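Local coordinates for protein Cif-like 1 (Burkholderia cenocepacia, PDB 7JQY) that is probably an epoxide hydrolase of the alpha/beta hydrolase fold, related to Cif and assembled as an octamer, at residues 172-177 with 227-232. The protein carries 1 engineered substitution. Numbering follows the deposited sequence.
Sequences LHQQRD and LYRAFP
His173 meets Tyr228 as a T-shaped pair: the imidazole presents its edge to the phenol face, planes at 88°, and His173 ND1 stands over the ring centre, 3.7 Å from Tyr228 CE2. The two side chains run side by side in the same direction, and the far nitrogen, NE2, is hydrogen-bonded to Tyr190. The backbone of His173 is held as well. His173 O accepts a 2.9 Å hydrogen bond from Arg229 NE, with NE in the carbonyl plane, and a weak second one from Arg229 NH2. Next, Gln174 sends its chain, extended beyond CG, past the backbone carbonyl of Tyr228, and Gln174 NE2 donates to Tyr228 O over 3.1 Å at a fairly straight 160°. That oxygen also takes the Phe231 N-H from the opposite face of its plane, so two donors grip it near the break between helices 220-229 and 231-241. Gln174 NE2 also rests against Phe231 CB. Gln175 contributes its backbone, with Gln175 O 3.2 Å from Arg229 NH2. Arg176 CA then lies over the centre of the Arg229 guanidinium, 3.5 Å from Arg229 CZ. The Arg176 side chain bends at chi3 (-78°), which brings Arg176 NH2 to 3.8 Å from Arg229 CD. The two guanidinium groups come close, but Glu226 forms salt bridges with both and Glu180 with Arg229, probably offsetting their repulsion. Asp177 sits at the N-cap position of helix 178-183, but its side chain makes no capping bond there and instead forms a salt bridge with Arg222 of a second subunit. The contact thus joins two parts of the helical cap inserted between strands 140-146 and 250-255, with Tyr228 near, without touching, the probable nucleophile elbow, while Phe231 packs on helix 124-135, which follows strand 117-122.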
loop_
_atom_site.group_PDB
_atom_site.type_symbol
_atom_site.label_atom_id
_atom_site.label_comp_id
_atom_site.label_asym_id
_atom_site.label_seq_id
_atom_site.Cartn_x
_atom_site.Cartn_y
_atom_site.Cartn_z
ATOM N N LEU B 172 -0.160 20.971 14.639
ATOM C CA LEU B 172 -0.272 19.591 14.177
ATOM C C LEU B 172 0.336 18.625 15.181
ATOM O O LEU B 172 -0.271 17.609 15.528
ATOM C CB LEU B 172 0.397 19.431 12.810
ATOM C CG LEU B 172 0.560 17.973 12.368
ATOM C CD1 LEU B 172 -0.798 17.325 12.149
ATOM C CD2 LEU B 172 1.425 17.849 11.117
ATOM N N HIS B 173 1.547 18.920 15.652
ATOM C CA HIS B 173 2.209 18.015 16.579
ATOM C C HIS B 173 1.422 17.870 17.869
ATOM O O HIS B 173 1.527 16.842 18.545
ATOM C CB HIS B 173 3.622 18.503 16.869
ATOM C CG HIS B 173 4.551 18.348 15.710
ATOM N ND1 HIS B 173 5.913 18.513 15.823
ATOM C CD2 HIS B 173 4.310 18.046 14.411
ATOM C CE1 HIS B 173 6.474 18.323 14.641
ATOM N NE2 HIS B 173 5.524 18.035 13.769
ATOM N N GLN B 174 0.612 18.864 18.217
ATOM C CA GLN B 174 -0.159 18.774 19.447
ATOM C C GLN B 174 -1.464 18.012 19.276
ATOM O O GLN B 174 -2.178 17.833 20.265
ATOM C CB GLN B 174 -0.429 20.174 20.004
ATOM C CG GLN B 174 0.744 20.758 20.765
ATOM C CD GLN B 174 0.565 22.241 21.065
ATOM O OE1 GLN B 174 -0.308 22.891 20.502
ATOM N NE2 GLN B 174 1.406 22.778 21.935
ATOM N N GLN B 175 -1.778 17.534 18.072
ATOM C CA GLN B 175 -2.971 16.715 17.837
ATOM C C GLN B 175 -2.641 15.239 18.096
ATOM O O GLN B 175 -2.053 14.558 17.248
ATOM C CB GLN B 175 -3.488 16.929 16.418
ATOM C CG GLN B 175 -3.717 18.397 16.045
ATOM C CD GLN B 175 -4.529 19.153 17.088
ATOM O OE1 GLN B 175 -5.718 18.884 17.280
ATOM N NE2 GLN B 175 -3.886 20.089 17.779
ATOM N N ARG B 176 -3.042 14.732 19.261
ATOM C CA ARG B 176 -2.752 13.348 19.610
ATOM C C ARG B 176 -3.422 12.400 18.621
ATOM O O ARG B 176 -4.593 12.571 18.274
ATOM C CB ARG B 176 -3.219 13.050 21.038
ATOM C CG ARG B 176 -2.750 11.680 21.581
ATOM C CD ARG B 176 -2.906 11.577 23.087
ATOM N NE ARG B 176 -1.857 12.285 23.816
ATOM C CZ ARG B 176 -2.049 13.431 24.465
ATOM N NH1 ARG B 176 -3.249 13.996 24.471
ATOM N NH2 ARG B 176 -1.048 14.010 25.113
ATOM N N ASP B 177 -2.649 11.418 18.150
ATOM C CA ASP B 177 -3.073 10.368 17.222
ATOM C C ASP B 177 -3.235 10.858 15.792
ATOM O O ASP B 177 -2.900 10.133 14.846
ATOM C CB ASP B 177 -4.366 9.707 17.708
ATOM C CG ASP B 177 -4.294 9.329 19.165
ATOM O OD1 ASP B 177 -5.203 9.721 19.920
ATOM O OD2 ASP B 177 -3.313 8.646 19.556
ATOM N N LEU B 227 6.542 15.713 23.385
ATOM C CA LEU B 227 7.309 16.878 23.807
ATOM C C LEU B 227 6.533 18.158 23.528
ATOM O O LEU B 227 6.494 19.065 24.367
ATOM C CB LEU B 227 8.653 16.925 23.078
ATOM C CG LEU B 227 9.531 15.679 23.145
ATOM C CD1 LEU B 227 10.630 15.702 22.070
ATOM C CD2 LEU B 227 10.124 15.627 24.518
ATOM N N TYR B 228 5.885 18.224 22.360
ATOM C CA TYR B 228 5.079 19.373 21.960
ATOM C C TYR B 228 3.740 19.409 22.687
ATOM O O TYR B 228 3.202 20.491 22.947
ATOM C CB TYR B 228 4.859 19.347 20.444
ATOM C CG TYR B 228 6.133 19.550 19.640
ATOM C CD1 TYR B 228 6.427 20.781 19.074
ATOM C CD2 TYR B 228 7.040 18.508 19.448
ATOM C CE1 TYR B 228 7.585 20.982 18.348
ATOM C CE2 TYR B 228 8.201 18.696 18.717
ATOM C CZ TYR B 228 8.466 19.940 18.169
ATOM O OH TYR B 228 9.615 20.147 17.446
ATOM N N ARG B 229 3.175 18.242 23.001
ATOM C CA ARG B 229 1.914 18.218 23.729
ATOM C C ARG B 229 2.101 18.658 25.170
ATOM O O ARG B 229 1.123 19.030 25.825
ATOM C CB ARG B 229 1.294 16.831 23.649
ATOM C CG ARG B 229 0.750 16.524 22.275
ATOM C CD ARG B 229 0.833 15.038 21.955
ATOM N NE ARG B 229 0.720 14.828 20.515
ATOM C CZ ARG B 229 0.766 13.642 19.920
ATOM N NH1 ARG B 229 0.928 12.527 20.647
ATOM N NH2 ARG B 229 0.659 13.568 18.595
ATOM N N ALA B 230 3.338 18.662 25.657
ATOM C CA ALA B 230 3.670 19.146 26.991
ATOM C C ALA B 230 3.992 20.642 27.033
ATOM O O ALA B 230 4.312 21.151 28.111
ATOM C CB ALA B 230 4.865 18.370 27.550
ATOM N N PHE B 231 3.968 21.351 25.898
ATOM C CA PHE B 231 4.316 22.778 25.903
ATOM C C PHE B 231 3.518 23.607 26.908
ATOM O O PHE B 231 4.136 24.411 27.626
ATOM C CB PHE B 231 4.178 23.373 24.492
ATOM C CG PHE B 231 5.367 23.126 23.603
ATOM C CD1 PHE B 231 6.533 22.563 24.107
ATOM C CD2 PHE B 231 5.299 23.412 22.250
ATOM C CE1 PHE B 231 7.622 22.321 23.276
ATOM C CE2 PHE B 231 6.380 23.176 21.415
ATOM C CZ PHE B 231 7.543 22.629 21.923
ATOM N N PRO B 232 2.186 23.475 27.030
ATOM C CA PRO B 232 1.487 24.300 28.038
ATOM C C PRO B 232 2.025 24.116 29.446
ATOM O O PRO B 232 2.252 25.105 30.158
ATOM C CB PRO B 232 0.022 23.841 27.932
ATOM C CG PRO B 232 -0.083 23.019 26.715
ATOM C CD PRO B 232 1.250 22.858 26.074
#